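Local atomic coordinates of protein stn1 (Schizosaccharomyces pombe, PDB entry 3KF6), a protein that is required for telomere maintenance, binds single-stranded telomeric DNA and partners Ten1 in a complex resembling Rpa2-Rpa3. Residues 54-59 with 66-71; 92-97 with 121-126; 60-65 with 77-82; 20-25 with 134-139. All coordinates share one frame; numbering follows the deposited sequence.

The residues belong to the N-terminal part of Stn1, built on an OB-fold barrel. Interactions 1 and 3 share strand 49-62. Interaction 1 is its buried pairing with strand 65-71, made by backbone hydrogen bonds and aliphatic packing. Interaction 3 follows that hairpin to its partly exposed turn, where charged and aromatic tips face strand 77-83. Interaction 2, also partly exposed, sets helix 88-94 and the turn after it against strand 122-126 through a cation-pi stack and waters. Interaction 4, again buried, lies about 21 Å from interaction 3, centre to centre, and docks helix 130-153 on the N-terminal segment by an arginine whose polar atoms are held within the protein.

Interaction 1 (54-59 with 66-71); sequences GYIAAI and HVLTVD
Tyr55 and Asp71 form an antiparallel hydrogen-bonded pair: Tyr55 N donates to Asp71 O at 3.0 Å, and the Asp71 amide answers Tyr55 O. Farther along, the register slips by one residue at a classic beta bulge, where Ala57 and Ala58 both face Thr69. Thr69 O takes the Ala57 amide, N to O 2.7 Å, and only weakly that of Ala58. Thr69 completes the motif through its own amide, N to Ala58 O 2.9 Å. Small alanines suit this kink, which brings two neighbouring residues up to one. The Tyr55 side chain, with CG placed between backbone N and carbonyl carbon (chi1 71°), lies alongside Asp71 and points the same way, so that Asp71 CB sits over the ring face, 4.0 Å from its centroid. Tyr55 OH is 2.6 Å from Asp71 OD2, a weak bond. The carboxylate is more clearly satisfied elsewhere: OD1 by Cys73 N and Ser6 OG of the Ten1 chain, OD2 by Ala7 N of Ten1. On the other face of the sheet, Ile59 CG1 presses on Leu68 CD2 at a tight 3.3 Å, and Ile56 CD1 meets Leu68 CD1. Ile56, Leu68 and Val70 are buried on the barrel side: Val70 reaches Val80 of strand 77-83 and, together with Ile56, Val103 of strand 102-110, while the tyrosine side meets Ten1.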
loop_
_atom_site.group_PDB
_atom_site.type_symbol
_atom_site.label_atom_id
_atom_site.label_comp_id
_atom_site.label_asym_id
_atom_site.label_seq_id
_atom_site.Cartn_x
_atom_site.Cartn_y
_atom_site.Cartn_z
ATOM N N GLY A 54 -3.807 -2.311 0.166
ATOM C CA GLY A 54 -2.530 -1.775 0.605
ATOM C C GLY A 54 -2.128 -2.343 1.949
ATOM O O GLY A 54 -2.856 -3.158 2.513
ATOM N N TYR A 55 -0.974 -1.934 2.466
ATOM C CA TYR A 55 -0.535 -2.451 3.761
ATOM C C TYR A 55 -0.947 -1.492 4.873
ATOM O O TYR A 55 -1.143 -0.300 4.638
ATOM C CB TYR A 55 0.989 -2.680 3.787
ATOM C CG TYR A 55 1.836 -1.423 3.790
ATOM C CD1 TYR A 55 2.256 -0.833 2.594
ATOM C CD2 TYR A 55 2.186 -0.801 4.990
ATOM C CE1 TYR A 55 3.001 0.356 2.595
ATOM C CE2 TYR A 55 2.929 0.387 5.002
ATOM C CZ TYR A 55 3.326 0.957 3.801
ATOM O OH TYR A 55 4.008 2.155 3.816
ATOM N N ILE A 56 -1.089 -2.027 6.082
ATOM C CA ILE A 56 -1.497 -1.228 7.231
ATOM C C ILE A 56 -0.328 -0.442 7.796
ATOM O O ILE A 56 0.664 -1.018 8.248
ATOM C CB ILE A 56 -2.089 -2.128 8.331
ATOM C CG1 ILE A 56 -3.366 -2.790 7.815
ATOM C CG2 ILE A 56 -2.397 -1.298 9.583
ATOM C CD1 ILE A 56 -3.896 -3.868 8.728
ATOM N N ALA A 57 -0.452 0.881 7.771
ATOM C CA ALA A 57 0.598 1.750 8.271
ATOM C C ALA A 57 0.368 2.084 9.734
ATOM O O ALA A 57 1.315 2.364 10.471
ATOM C CB ALA A 57 0.652 3.032 7.449
ATOM N N ALA A 58 -0.890 2.057 10.156
ATOM C CA ALA A 58 -1.196 2.384 11.536
ATOM C C ALA A 58 -2.584 1.938 11.950
ATOM O O ALA A 58 -3.458 1.705 11.115
ATOM C CB ALA A 58 -1.055 3.882 11.744
ATOM N N ILE A 59 -2.772 1.813 13.257
ATOM C CA ILE A 59 -4.053 1.423 13.816
ATOM C C ILE A 59 -4.349 2.389 14.956
ATOM O O ILE A 59 -3.530 2.576 15.856
ATOM C CB ILE A 59 -4.014 -0.016 14.366
ATOM C CG1 ILE A 59 -3.620 -0.982 13.248
ATOM C CG2 ILE A 59 -5.377 -0.392 14.940
ATOM C CD1 ILE A 59 -3.369 -2.402 13.716
ATOM N N HIS A 66 -12.738 1.705 14.982
ATOM C CA HIS A 66 -11.320 1.405 14.842
ATOM C C HIS A 66 -10.937 1.950 13.475
ATOM O O HIS A 66 -11.699 1.813 12.516
ATOM C CB HIS A 66 -11.066 -0.101 14.896
ATOM C CG HIS A 66 -11.559 -0.751 16.151
ATOM N ND1 HIS A 66 -11.372 -0.195 17.399
ATOM C CD2 HIS A 66 -12.208 -1.922 16.354
ATOM C CE1 HIS A 66 -11.886 -0.996 18.316
ATOM N NE2 HIS A 66 -12.398 -2.052 17.707
ATOM N N VAL A 67 -9.770 2.577 13.384
ATOM C CA VAL A 67 -9.330 3.156 12.118
ATOM C C VAL A 67 -7.983 2.610 11.671
ATOM O O VAL A 67 -6.995 2.686 12.403
ATOM C CB VAL A 67 -9.219 4.698 12.222
ATOM C CG1 VAL A 67 -8.814 5.289 10.876
ATOM C CG2 VAL A 67 -10.547 5.287 12.677
ATOM N N LEU A 68 -7.954 2.051 10.466
ATOM C CA LEU A 68 -6.724 1.516 9.905
ATOM C C LEU A 68 -6.229 2.474 8.826
ATOM O O LEU A 68 -6.975 2.818 7.910
ATOM C CB LEU A 68 -6.969 0.144 9.265
ATOM C CG LEU A 68 -7.293 -1.057 10.153
ATOM C CD1 LEU A 68 -7.421 -2.302 9.292
ATOM C CD2 LEU A 68 -6.203 -1.239 11.185
ATOM N N THR A 69 -4.983 2.920 8.941
ATOM C CA THR A 69 -4.428 3.796 7.920
ATOM C C THR A 69 -3.747 2.849 6.937
ATOM O O THR A 69 -2.888 2.053 7.328
ATOM C CB THR A 69 -3.396 4.781 8.500
ATOM O OG1 THR A 69 -4.046 5.653 9.436
ATOM C CG2 THR A 69 -2.790 5.627 7.386
ATOM N N VAL A 70 -4.138 2.932 5.667
ATOM C CA VAL A 70 -3.603 2.044 4.636
ATOM C C VAL A 70 -2.797 2.800 3.589
ATOM O O VAL A 70 -3.176 3.895 3.176
ATOM C CB VAL A 70 -4.760 1.284 3.947
ATOM C CG1 VAL A 70 -4.220 0.339 2.871
ATOM C CG2 VAL A 70 -5.552 0.499 4.999
ATOM N N ASP A 71 -1.686 2.199 3.165
ATOM C CA ASP A 71 -0.808 2.798 2.166
ATOM C C ASP A 71 -0.683 1.869 0.965
ATOM O O ASP A 71 -0.309 0.711 1.123
ATOM C CB ASP A 71 0.581 3.027 2.776
ATOM C CG ASP A 71 1.539 3.720 1.823
ATOM O OD1 ASP A 71 1.073 4.263 0.804
ATOM O OD2 ASP A 71 2.760 3.738 2.103
#

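Interaction 2 (92-97 with 121-126); sequences KRAISM and QSFEEL
Arg93 lays its guanidinium almost flat over one face of the Phe123 ring, the planes 10° apart and the centres separated by 4.3 Å. The overlap is displaced toward the ring's rim, nearest CE1, giving an off-centre cation-pi stack. A bend at chi3 (50°) turns the otherwise extended chain back over the phenylalanine. The same turn lets NH2 donate to Phe123 O at 2.8 Å, an almost straight bond in the guanidinium plane though above the plane of the carbonyl. Two waters also lie in the guanidinium plane: one beside NH1 links it to Phe123 N, the other, beside NH2, accepts from it and from Glu125 N at 3.0 Å. Arginine suits this place because one flat group both covers a ring and offers several N-H bonds to a strand. Phe123 also borders the end of helix 88-94, its CZ 3.8 Å from Ala94 N, and Met97 CG approaches CE2 at 4.2 Å. Met97 bends past the ring until CE is 3.7 Å from Glu125 OE1, whose charge is paired with Arg127. Phe82 meets Phe123 edge to face, under the helix that in OB folds lies between strands three and four and closes one end of the barrel. The contact is thus apolar on the Phe123 side and polar at the guanidinium edge: the phenylalanine belongs to the core, and the arginine covers it while facing backbone and water.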
loop_
_atom_site.group_PDB
_atom_site.type_symbol
_atom_site.label_atom_id
_atom_site.label_comp_id
_atom_site.label_asym_id
_atom_site.label_seq_id
_atom_site.Cartn_x
_atom_site.Cartn_y
_atom_site.Cartn_z
ATOM N N LYS A 92 -13.562 -6.636 15.041
ATOM C CA LYS A 92 -12.624 -7.394 15.854
ATOM C C LYS A 92 -11.464 -7.885 14.993
ATOM O O LYS A 92 -10.305 -7.803 15.394
ATOM C CB LYS A 92 -13.328 -8.583 16.505
ATOM C CG LYS A 92 -12.437 -9.361 17.450
ATOM C CD LYS A 92 -13.209 -10.437 18.178
ATOM C CE LYS A 92 -12.332 -11.123 19.203
ATOM N NZ LYS A 92 -13.121 -12.075 20.019
ATOM N N ARG A 93 -11.782 -8.397 13.810
ATOM C CA ARG A 93 -10.760 -8.884 12.893
ATOM C C ARG A 93 -9.840 -7.735 12.488
ATOM O O ARG A 93 -8.644 -7.929 12.278
ATOM C CB ARG A 93 -11.410 -9.469 11.641
ATOM C CG ARG A 93 -12.227 -10.726 11.872
ATOM C CD ARG A 93 -13.071 -11.010 10.649
ATOM N NE ARG A 93 -12.271 -10.965 9.429
ATOM C CZ ARG A 93 -12.664 -10.380 8.303
ATOM N NH1 ARG A 93 -13.850 -9.788 8.238
ATOM N NH2 ARG A 93 -11.868 -10.383 7.244
ATOM N N ALA A 94 -10.412 -6.540 12.377
ATOM C CA ALA A 94 -9.651 -5.359 11.988
ATOM C C ALA A 94 -8.532 -5.018 12.964
ATOM O O ALA A 94 -7.402 -4.775 12.549
ATOM C CB ALA A 94 -10.583 -4.163 11.828
ATOM N N ILE A 95 -8.834 -4.983 14.261
ATOM C CA ILE A 95 -7.793 -4.665 15.230
ATOM C C ILE A 95 -6.933 -5.872 15.579
ATOM O O ILE A 95 -6.041 -5.776 16.415
ATOM C CB ILE A 95 -8.362 -4.047 16.530
ATOM C CG1 ILE A 95 -9.552 -4.866 17.036
ATOM C CG2 ILE A 95 -8.735 -2.592 16.284
ATOM C CD1 ILE A 95 -10.089 -4.384 18.373
ATOM N N SER A 96 -7.202 -7.005 14.938
ATOM C CA SER A 96 -6.402 -8.203 15.165
ATOM C C SER A 96 -5.242 -8.133 14.170
ATOM O O SER A 96 -4.292 -8.914 14.239
ATOM C CB SER A 96 -7.226 -9.474 14.926
ATOM O OG SER A 96 -7.406 -9.739 13.545
ATOM N N MET A 97 -5.332 -7.177 13.248
ATOM C CA MET A 97 -4.300 -6.971 12.236
ATOM C C MET A 97 -3.071 -6.295 12.843
ATOM O O MET A 97 -3.138 -5.710 13.922
ATOM C CB MET A 97 -4.845 -6.096 11.099
ATOM C CG MET A 97 -5.965 -6.725 10.276
ATOM S SD MET A 97 -5.419 -8.079 9.208
ATOM C CE MET A 97 -5.860 -9.504 10.203
ATOM N N GLN A 121 -17.090 -1.846 4.649
ATOM C CA GLN A 121 -18.276 -2.694 4.649
ATOM C C GLN A 121 -17.786 -4.126 4.806
ATOM O O GLN A 121 -18.455 -4.971 5.402
ATOM C CB GLN A 121 -19.066 -2.549 3.348
ATOM C CG GLN A 121 -20.239 -3.518 3.272
ATOM C CD GLN A 121 -21.165 -3.242 2.109
ATOM O OE1 GLN A 121 -21.932 -2.279 2.126
ATOM N NE2 GLN A 121 -21.094 -4.083 1.083
ATOM N N SER A 122 -16.598 -4.393 4.269
ATOM C CA SER A 122 -15.988 -5.710 4.374
ATOM C C SER A 122 -14.524 -5.619 3.989
ATOM O O SER A 122 -14.115 -4.693 3.287
ATOM C CB SER A 122 -16.693 -6.717 3.454
ATOM O OG SER A 122 -16.441 -6.446 2.088
ATOM N N PHE A 123 -13.730 -6.561 4.481
ATOM C CA PHE A 123 -12.317 -6.591 4.141
ATOM C C PHE A 123 -11.766 -7.989 4.325
ATOM O O PHE A 123 -12.365 -8.835 4.996
ATOM C CB PHE A 123 -11.505 -5.605 4.996
ATOM C CG PHE A 123 -10.994 -6.184 6.295
ATOM C CD1 PHE A 123 -11.835 -6.320 7.397
ATOM C CD2 PHE A 123 -9.666 -6.584 6.415
ATOM C CE1 PHE A 123 -11.357 -6.843 8.602
ATOM C CE2 PHE A 123 -9.176 -7.110 7.615
ATOM C CZ PHE A 123 -10.026 -7.238 8.712
ATOM N N GLU A 124 -10.619 -8.234 3.716
ATOM C CA GLU A 124 -9.978 -9.522 3.838
ATOM C C GLU A 124 -8.491 -9.263 3.859
ATOM O O GLU A 124 -8.006 -8.356 3.182
ATOM C CB GLU A 124 -10.330 -10.415 2.646
ATOM C CG GLU A 124 -9.807 -9.909 1.315
ATOM C CD GLU A 124 -10.114 -10.855 0.167
ATOM O OE1 GLU A 124 -9.768 -12.051 0.273
ATOM O OE2 GLU A 124 -10.692 -10.398 -0.844
ATOM N N GLU A 125 -7.769 -10.031 4.658
ATOM C CA GLU A 125 -6.328 -9.879 4.697
ATOM C C GLU A 125 -5.788 -10.646 3.499
ATOM O O GLU A 125 -6.259 -11.746 3.195
ATOM C CB GLU A 125 -5.749 -10.453 5.993
ATOM C CG GLU A 125 -4.235 -10.552 5.963
ATOM C CD GLU A 125 -3.644 -11.104 7.237
ATOM O OE1 GLU A 125 -4.297 -11.952 7.884
ATOM O OE2 GLU A 125 -2.512 -10.702 7.578
ATOM N N LEU A 126 -4.824 -10.058 2.799
ATOM C CA LEU A 126 -4.221 -10.713 1.641
ATOM C C LEU A 126 -2.860 -11.223 2.081
ATOM O O LEU A 126 -1.956 -10.434 2.358
ATOM C CB LEU A 126 -4.068 -9.728 0.478
ATOM C CG LEU A 126 -5.365 -9.079 -0.020
ATOM C CD1 LEU A 126 -5.051 -8.121 -1.171
ATOM C CD2 LEU A 126 -6.352 -10.145 -0.465
HETATM O O HOH W 1 -15.336 -8.558 6.025
HETATM O O HOH W 2 -9.200 -11.709 6.714
#

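Interaction 3 (60-65 with 77-82); sequences DIYEGK and VLRVVF
The Tyr62 ring and the Arg79 guanidinium stand nearly perpendicular, 84° between planes, and approach obliquely, so neither lies flat on the other. At the ring's own edge, in its plane, is the backbone Asp60 O. Tyr62 OH comes within 3.2 Å of Arg79 NH2, while the ring carbon CE1 lies 4.0 Å from NH1. Asp60 adds its carboxylate from another direction, OD2 to Arg79 NH2 4.2 Å; the oxygen is well out of the guanidinium plane, and the attraction is one of charge alone. Arg79 is suited to the place by its length: extended from CG to NE, it carries its charge from strand 77-83 across Val67 of the intervening strand. With an alanine here, the negative charge of Asp60 would probably lose its nearby positive counterpart and the Tyr62 tip would be freer to move. Behind these tips the chain reverses in a type II turn from Tyr62 to Lys65, where Tyr62 N donates to Lys65 O at 2.9 Å. Gly64 takes the positive phi (85°) at which a side chain would jam against the preceding carbonyl. Lys65 CA makes a C-H...O contact of 3.2 Å with Phe82 O, and the aliphatic CD rests on Val81 CG1 at 3.9 Å. The contact therefore rests on nearby opposite charges, close polar tips and aliphatic stems, which fits the partly exposed end of an OB-fold hairpin.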
loop_
_atom_site.group_PDB
_atom_site.type_symbol
_atom_site.label_atom_id
_atom_site.label_comp_id
_atom_site.label_asym_id
_atom_site.label_seq_id
_atom_site.Cartn_x
_atom_site.Cartn_y
_atom_site.Cartn_z
ATOM N N ASP A 60 -5.512 3.023 14.894
ATOM C CA ASP A 60 -5.925 3.962 15.926
ATOM C C ASP A 60 -7.280 3.545 16.462
ATOM O O ASP A 60 -8.172 3.175 15.705
ATOM C CB ASP A 60 -6.007 5.377 15.359
ATOM C CG ASP A 60 -4.644 5.958 15.049
ATOM O OD1 ASP A 60 -3.909 6.299 16.001
ATOM O OD2 ASP A 60 -4.301 6.068 13.853
ATOM N N ILE A 61 -7.431 3.600 17.778
ATOM C CA ILE A 61 -8.689 3.221 18.394
ATOM C C ILE A 61 -9.438 4.470 18.829
ATOM O O ILE A 61 -8.865 5.367 19.445
ATOM C CB ILE A 61 -8.465 2.306 19.626
ATOM C CG1 ILE A 61 -7.854 0.970 19.190
ATOM C CG2 ILE A 61 -9.787 2.050 20.330
ATOM C CD1 ILE A 61 -6.430 1.060 18.682
ATOM N N TYR A 62 -10.716 4.532 18.477
ATOM C CA TYR A 62 -11.558 5.659 18.841
ATOM C C TYR A 62 -12.771 5.127 19.579
ATOM O O TYR A 62 -12.926 3.917 19.755
ATOM C CB TYR A 62 -12.027 6.425 17.602
ATOM C CG TYR A 62 -10.959 7.239 16.912
ATOM C CD1 TYR A 62 -9.912 6.623 16.228
ATOM C CD2 TYR A 62 -11.002 8.633 16.933
ATOM C CE1 TYR A 62 -8.934 7.377 15.579
ATOM C CE2 TYR A 62 -10.031 9.395 16.288
ATOM C CZ TYR A 62 -9.001 8.762 15.612
ATOM O OH TYR A 62 -8.048 9.513 14.963
ATOM N N GLU A 63 -13.637 6.037 20.004
ATOM C CA GLU A 63 -14.840 5.651 20.715
ATOM C C GLU A 63 -15.873 5.157 19.705
ATOM O O GLU A 63 -16.432 5.941 18.939
ATOM C CB GLU A 63 -15.383 6.850 21.493
ATOM C CG GLU A 63 -16.211 6.489 22.710
ATOM C CD GLU A 63 -16.590 7.713 23.523
ATOM O OE1 GLU A 63 -16.067 7.867 24.647
ATOM O OE2 GLU A 63 -17.405 8.522 23.030
ATOM N N GLY A 64 -16.101 3.848 19.696
ATOM C CA GLY A 64 -17.074 3.270 18.786
ATOM C C GLY A 64 -16.549 2.960 17.395
ATOM O O GLY A 64 -17.323 2.600 16.507
ATOM N N LYS A 65 -15.244 3.095 17.187
ATOM C CA LYS A 65 -14.690 2.810 15.870
ATOM C C LYS A 65 -13.189 2.570 15.882
ATOM O O LYS A 65 -12.459 3.143 16.691
ATOM C CB LYS A 65 -15.005 3.960 14.909
ATOM C CG LYS A 65 -14.251 5.244 15.217
ATOM C CD LYS A 65 -14.640 6.373 14.276
ATOM C CE LYS A 65 -13.840 7.633 14.582
ATOM N NZ LYS A 65 -14.270 8.790 13.744
ATOM N N VAL A 77 -2.104 8.191 1.808
ATOM C CA VAL A 77 -2.613 7.073 2.601
ATOM C C VAL A 77 -4.096 7.346 2.838
ATOM O O VAL A 77 -4.566 8.470 2.653
ATOM C CB VAL A 77 -1.898 6.911 3.967
ATOM C CG1 VAL A 77 -0.413 6.646 3.751
ATOM C CG2 VAL A 77 -2.119 8.150 4.834
ATOM N N LEU A 78 -4.830 6.320 3.246
ATOM C CA LEU A 78 -6.258 6.469 3.473
ATOM C C LEU A 78 -6.695 5.913 4.822
ATOM O O LEU A 78 -6.302 4.816 5.207
ATOM C CB LEU A 78 -7.025 5.749 2.359
ATOM C CG LEU A 78 -8.555 5.850 2.368
ATOM C CD1 LEU A 78 -8.976 7.284 2.093
ATOM C CD2 LEU A 78 -9.137 4.916 1.310
ATOM N N ARG A 79 -7.513 6.682 5.537
ATOM C CA ARG A 79 -8.034 6.233 6.817
ATOM C C ARG A 79 -9.252 5.369 6.512
ATOM O O ARG A 79 -10.176 5.812 5.827
ATOM C CB ARG A 79 -8.443 7.430 7.681
ATOM C CG ARG A 79 -7.314 8.031 8.503
ATOM C CD ARG A 79 -7.811 9.271 9.248
ATOM N NE ARG A 79 -6.922 9.689 10.331
ATOM C CZ ARG A 79 -6.864 9.107 11.527
ATOM N NH1 ARG A 79 -7.644 8.073 11.811
ATOM N NH2 ARG A 79 -6.029 9.570 12.447
ATOM N N VAL A 80 -9.233 4.133 7.001
ATOM C CA VAL A 80 -10.328 3.187 6.795
ATOM C C VAL A 80 -11.030 3.001 8.134
ATOM O O VAL A 80 -10.439 2.512 9.096
ATOM C CB VAL A 80 -9.789 1.831 6.285
ATOM C CG1 VAL A 80 -10.932 0.827 6.122
ATOM C CG2 VAL A 80 -9.073 2.041 4.963
ATOM N N VAL A 81 -12.301 3.391 8.178
ATOM C CA VAL A 81 -13.095 3.336 9.396
ATOM C C VAL A 81 -13.986 2.113 9.568
ATOM O O VAL A 81 -14.763 1.762 8.679
ATOM C CB VAL A 81 -13.991 4.585 9.489
ATOM C CG1 VAL A 81 -14.776 4.573 10.785
ATOM C CG2 VAL A 81 -13.142 5.834 9.371
ATOM N N PHE A 82 -13.865 1.481 10.729
ATOM C CA PHE A 82 -14.678 0.321 11.084
ATOM C C PHE A 82 -15.604 0.712 12.234
ATOM O O PHE A 82 -15.162 0.815 13.378
ATOM C CB PHE A 82 -13.797 -0.848 11.525
ATOM C CG PHE A 82 -12.979 -1.434 10.418
ATOM C CD1 PHE A 82 -11.769 -0.861 10.053
ATOM C CD2 PHE A 82 -13.447 -2.538 9.706
ATOM C CE1 PHE A 82 -11.032 -1.376 8.988
ATOM C CE2 PHE A 82 -12.721 -3.059 8.644
ATOM C CZ PHE A 82 -11.509 -2.475 8.284
#

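Interaction 4 (20-25 with 134-139); sequences PMFISD and KAWQKR
Met21 and Arg139 are the closest pair of backbones, CA to CA 5.6 Å, where the segment leading into helix 23-26 crosses helix 130-153. Arg139 carries most of the contact. Its CG is anti to the carbonyl carbon (chi1 -75°), and the chain then runs extended to NE, which donates to Met21 O at 3.0 Å, from well above that carbonyl's plane. NH1 turns back on its own helix to Ala135 O, also 3.0 Å away, an oxygen that takes the Arg139 amide from its opposite face; NH2 is hydrogen-bonded to Gln51. All three nitrogens have acceptors, which should ease the burial of the charge and limit rotation of the group. Pro20 CB sits over the centre of that flat group, 3.8 Å above its plane, a rigid ring suiting so smooth a face. The Phe22 ring receives Arg139 CB over one face, CB to centroid 3.7 Å, and its CE2 meets Trp136 CD1 at 4.0 Å. Replacing Arg139 by a leucine would probably leave Met21 O, Ala135 O and Gln51 without this donor and take the flat group from Pro20 CB. One water joins Pro20 O to Arg139 O. Trp136 also makes a cation-pi contact with Arg101 of the Ten1 chain. A long helix following the OB barrel and facing the partner subunit is the arrangement of Rpa2 with Rpa3, which this complex resembles.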
loop_
_atom_site.group_PDB
_atom_site.type_symbol
_atom_site.label_atom_id
_atom_site.label_comp_id
_atom_site.label_asym_id
_atom_site.label_seq_id
_atom_site.Cartn_x
_atom_site.Cartn_y
_atom_site.Cartn_z
ATOM N N PRO A 20 -12.429 -0.354 -8.268
ATOM C CA PRO A 20 -11.122 -0.615 -7.652
ATOM C C PRO A 20 -10.270 0.632 -7.929
ATOM O O PRO A 20 -10.050 0.998 -9.082
ATOM C CB PRO A 20 -10.638 -1.858 -8.395
ATOM C CG PRO A 20 -11.217 -1.666 -9.774
ATOM C CD PRO A 20 -12.612 -1.146 -9.502
ATOM N N MET A 21 -9.798 1.290 -6.875
ATOM C CA MET A 21 -9.036 2.525 -7.046
ATOM C C MET A 21 -7.753 2.632 -6.233
ATOM O O MET A 21 -7.574 1.938 -5.233
ATOM C CB MET A 21 -9.910 3.722 -6.660
ATOM C CG MET A 21 -11.168 3.908 -7.487
ATOM S SD MET A 21 -12.134 5.337 -6.890
ATOM C CE MET A 21 -11.057 6.690 -7.344
ATOM N N PHE A 22 -6.871 3.524 -6.678
ATOM C CA PHE A 22 -5.639 3.820 -5.960
ATOM C C PHE A 22 -6.031 4.923 -4.986
ATOM O O PHE A 22 -6.872 5.767 -5.302
ATOM C CB PHE A 22 -4.554 4.333 -6.908
ATOM C CG PHE A 22 -3.879 3.249 -7.690
ATOM C CD1 PHE A 22 -3.919 3.244 -9.081
ATOM C CD2 PHE A 22 -3.198 2.226 -7.033
ATOM C CE1 PHE A 22 -3.287 2.233 -9.810
ATOM C CE2 PHE A 22 -2.561 1.211 -7.755
ATOM C CZ PHE A 22 -2.608 1.217 -9.145
ATOM N N ILE A 23 -5.412 4.925 -3.813
ATOM C CA ILE A 23 -5.733 5.904 -2.789
ATOM C C ILE A 23 -5.536 7.352 -3.221
ATOM O O ILE A 23 -6.341 8.212 -2.872
ATOM C CB ILE A 23 -4.951 5.574 -1.496
ATOM C CG1 ILE A 23 -5.518 4.273 -0.914
ATOM C CG2 ILE A 23 -5.047 6.720 -0.486
ATOM C CD1 ILE A 23 -4.700 3.678 0.225
ATOM N N SER A 24 -4.489 7.628 -3.992
ATOM C CA SER A 24 -4.261 8.994 -4.446
ATOM C C SER A 24 -5.462 9.486 -5.263
ATOM O O SER A 24 -5.812 10.662 -5.207
ATOM C CB SER A 24 -2.988 9.074 -5.287
ATOM O OG SER A 24 -3.091 8.267 -6.441
ATOM N N ASP A 25 -6.095 8.587 -6.013
ATOM C CA ASP A 25 -7.252 8.969 -6.820
ATOM C C ASP A 25 -8.496 9.132 -5.955
ATOM O O ASP A 25 -9.380 9.942 -6.260
ATOM C CB ASP A 25 -7.502 7.940 -7.932
ATOM C CG ASP A 25 -6.430 7.985 -9.010
ATOM O OD1 ASP A 25 -6.018 9.108 -9.378
ATOM O OD2 ASP A 25 -6.007 6.914 -9.494
ATOM N N LYS A 134 -1.487 -7.989 -8.484
ATOM C CA LYS A 134 -2.699 -8.238 -9.256
ATOM C C LYS A 134 -3.675 -7.086 -8.990
ATOM O O LYS A 134 -4.395 -6.649 -9.885
ATOM C CB LYS A 134 -3.339 -9.572 -8.851
ATOM C CG LYS A 134 -2.571 -10.793 -9.338
ATOM C CD LYS A 134 -3.221 -12.091 -8.873
ATOM C CE LYS A 134 -2.513 -13.302 -9.456
ATOM N NZ LYS A 134 -3.171 -14.564 -9.026
ATOM N N ALA A 135 -3.686 -6.593 -7.754
ATOM C CA ALA A 135 -4.563 -5.481 -7.387
ATOM C C ALA A 135 -4.117 -4.213 -8.111
ATOM O O ALA A 135 -4.947 -3.404 -8.537
ATOM C CB ALA A 135 -4.535 -5.264 -5.880
ATOM N N TRP A 136 -2.802 -4.041 -8.245
ATOM C CA TRP A 136 -2.276 -2.875 -8.946
ATOM C C TRP A 136 -2.635 -2.976 -10.425
ATOM O O TRP A 136 -3.009 -1.984 -11.046
ATOM C CB TRP A 136 -0.754 -2.773 -8.799
ATOM C CG TRP A 136 -0.283 -2.677 -7.384
ATOM C CD1 TRP A 136 -0.991 -2.220 -6.306
ATOM C CD2 TRP A 136 1.003 -3.054 -6.888
ATOM N NE1 TRP A 136 -0.225 -2.297 -5.167
ATOM C CE2 TRP A 136 1.005 -2.806 -5.497
ATOM C CE3 TRP A 136 2.156 -3.583 -7.484
ATOM C CZ2 TRP A 136 2.117 -3.072 -4.688
ATOM C CZ3 TRP A 136 3.262 -3.848 -6.679
ATOM C CH2 TRP A 136 3.231 -3.592 -5.297
ATOM N N GLN A 137 -2.520 -4.183 -10.977
ATOM C CA GLN A 137 -2.840 -4.424 -12.386
ATOM C C GLN A 137 -4.292 -4.044 -12.669
ATOM O O GLN A 137 -4.587 -3.307 -13.618
ATOM C CB GLN A 137 -2.618 -5.900 -12.726
ATOM C CG GLN A 137 -2.989 -6.264 -14.152
ATOM C CD GLN A 137 -2.701 -7.714 -14.465
ATOM O OE1 GLN A 137 -2.941 -8.600 -13.643
ATOM N NE2 GLN A 137 -2.196 -7.969 -15.667
ATOM N N LYS A 138 -5.192 -4.548 -11.832
ATOM C CA LYS A 138 -6.618 -4.271 -11.973
ATOM C C LYS A 138 -6.913 -2.773 -11.937
ATOM O O LYS A 138 -7.721 -2.264 -12.720
ATOM C CB LYS A 138 -7.392 -4.972 -10.855
ATOM C CG LYS A 138 -8.886 -4.677 -10.861
ATOM C CD LYS A 138 -9.610 -5.406 -9.738
ATOM C CE LYS A 138 -9.541 -6.912 -9.926
ATOM N NZ LYS A 138 -10.315 -7.639 -8.882
ATOM N N ARG A 139 -6.262 -2.062 -11.022
ATOM C CA ARG A 139 -6.480 -0.627 -10.891
ATOM C C ARG A 139 -5.961 0.205 -12.057
ATOM O O ARG A 139 -6.595 1.180 -12.456
ATOM C CB ARG A 139 -5.889 -0.141 -9.566
ATOM C CG ARG A 139 -6.786 -0.550 -8.411
ATOM C CD ARG A 139 -6.121 -0.556 -7.046
ATOM N NE ARG A 139 -7.130 -0.923 -6.059
ATOM C CZ ARG A 139 -7.668 -2.135 -5.942
ATOM N NH1 ARG A 139 -7.280 -3.133 -6.734
ATOM N NH2 ARG A 139 -8.652 -2.336 -5.073
HETATM O O HOH W 3 -8.378 2.624 -10.728
#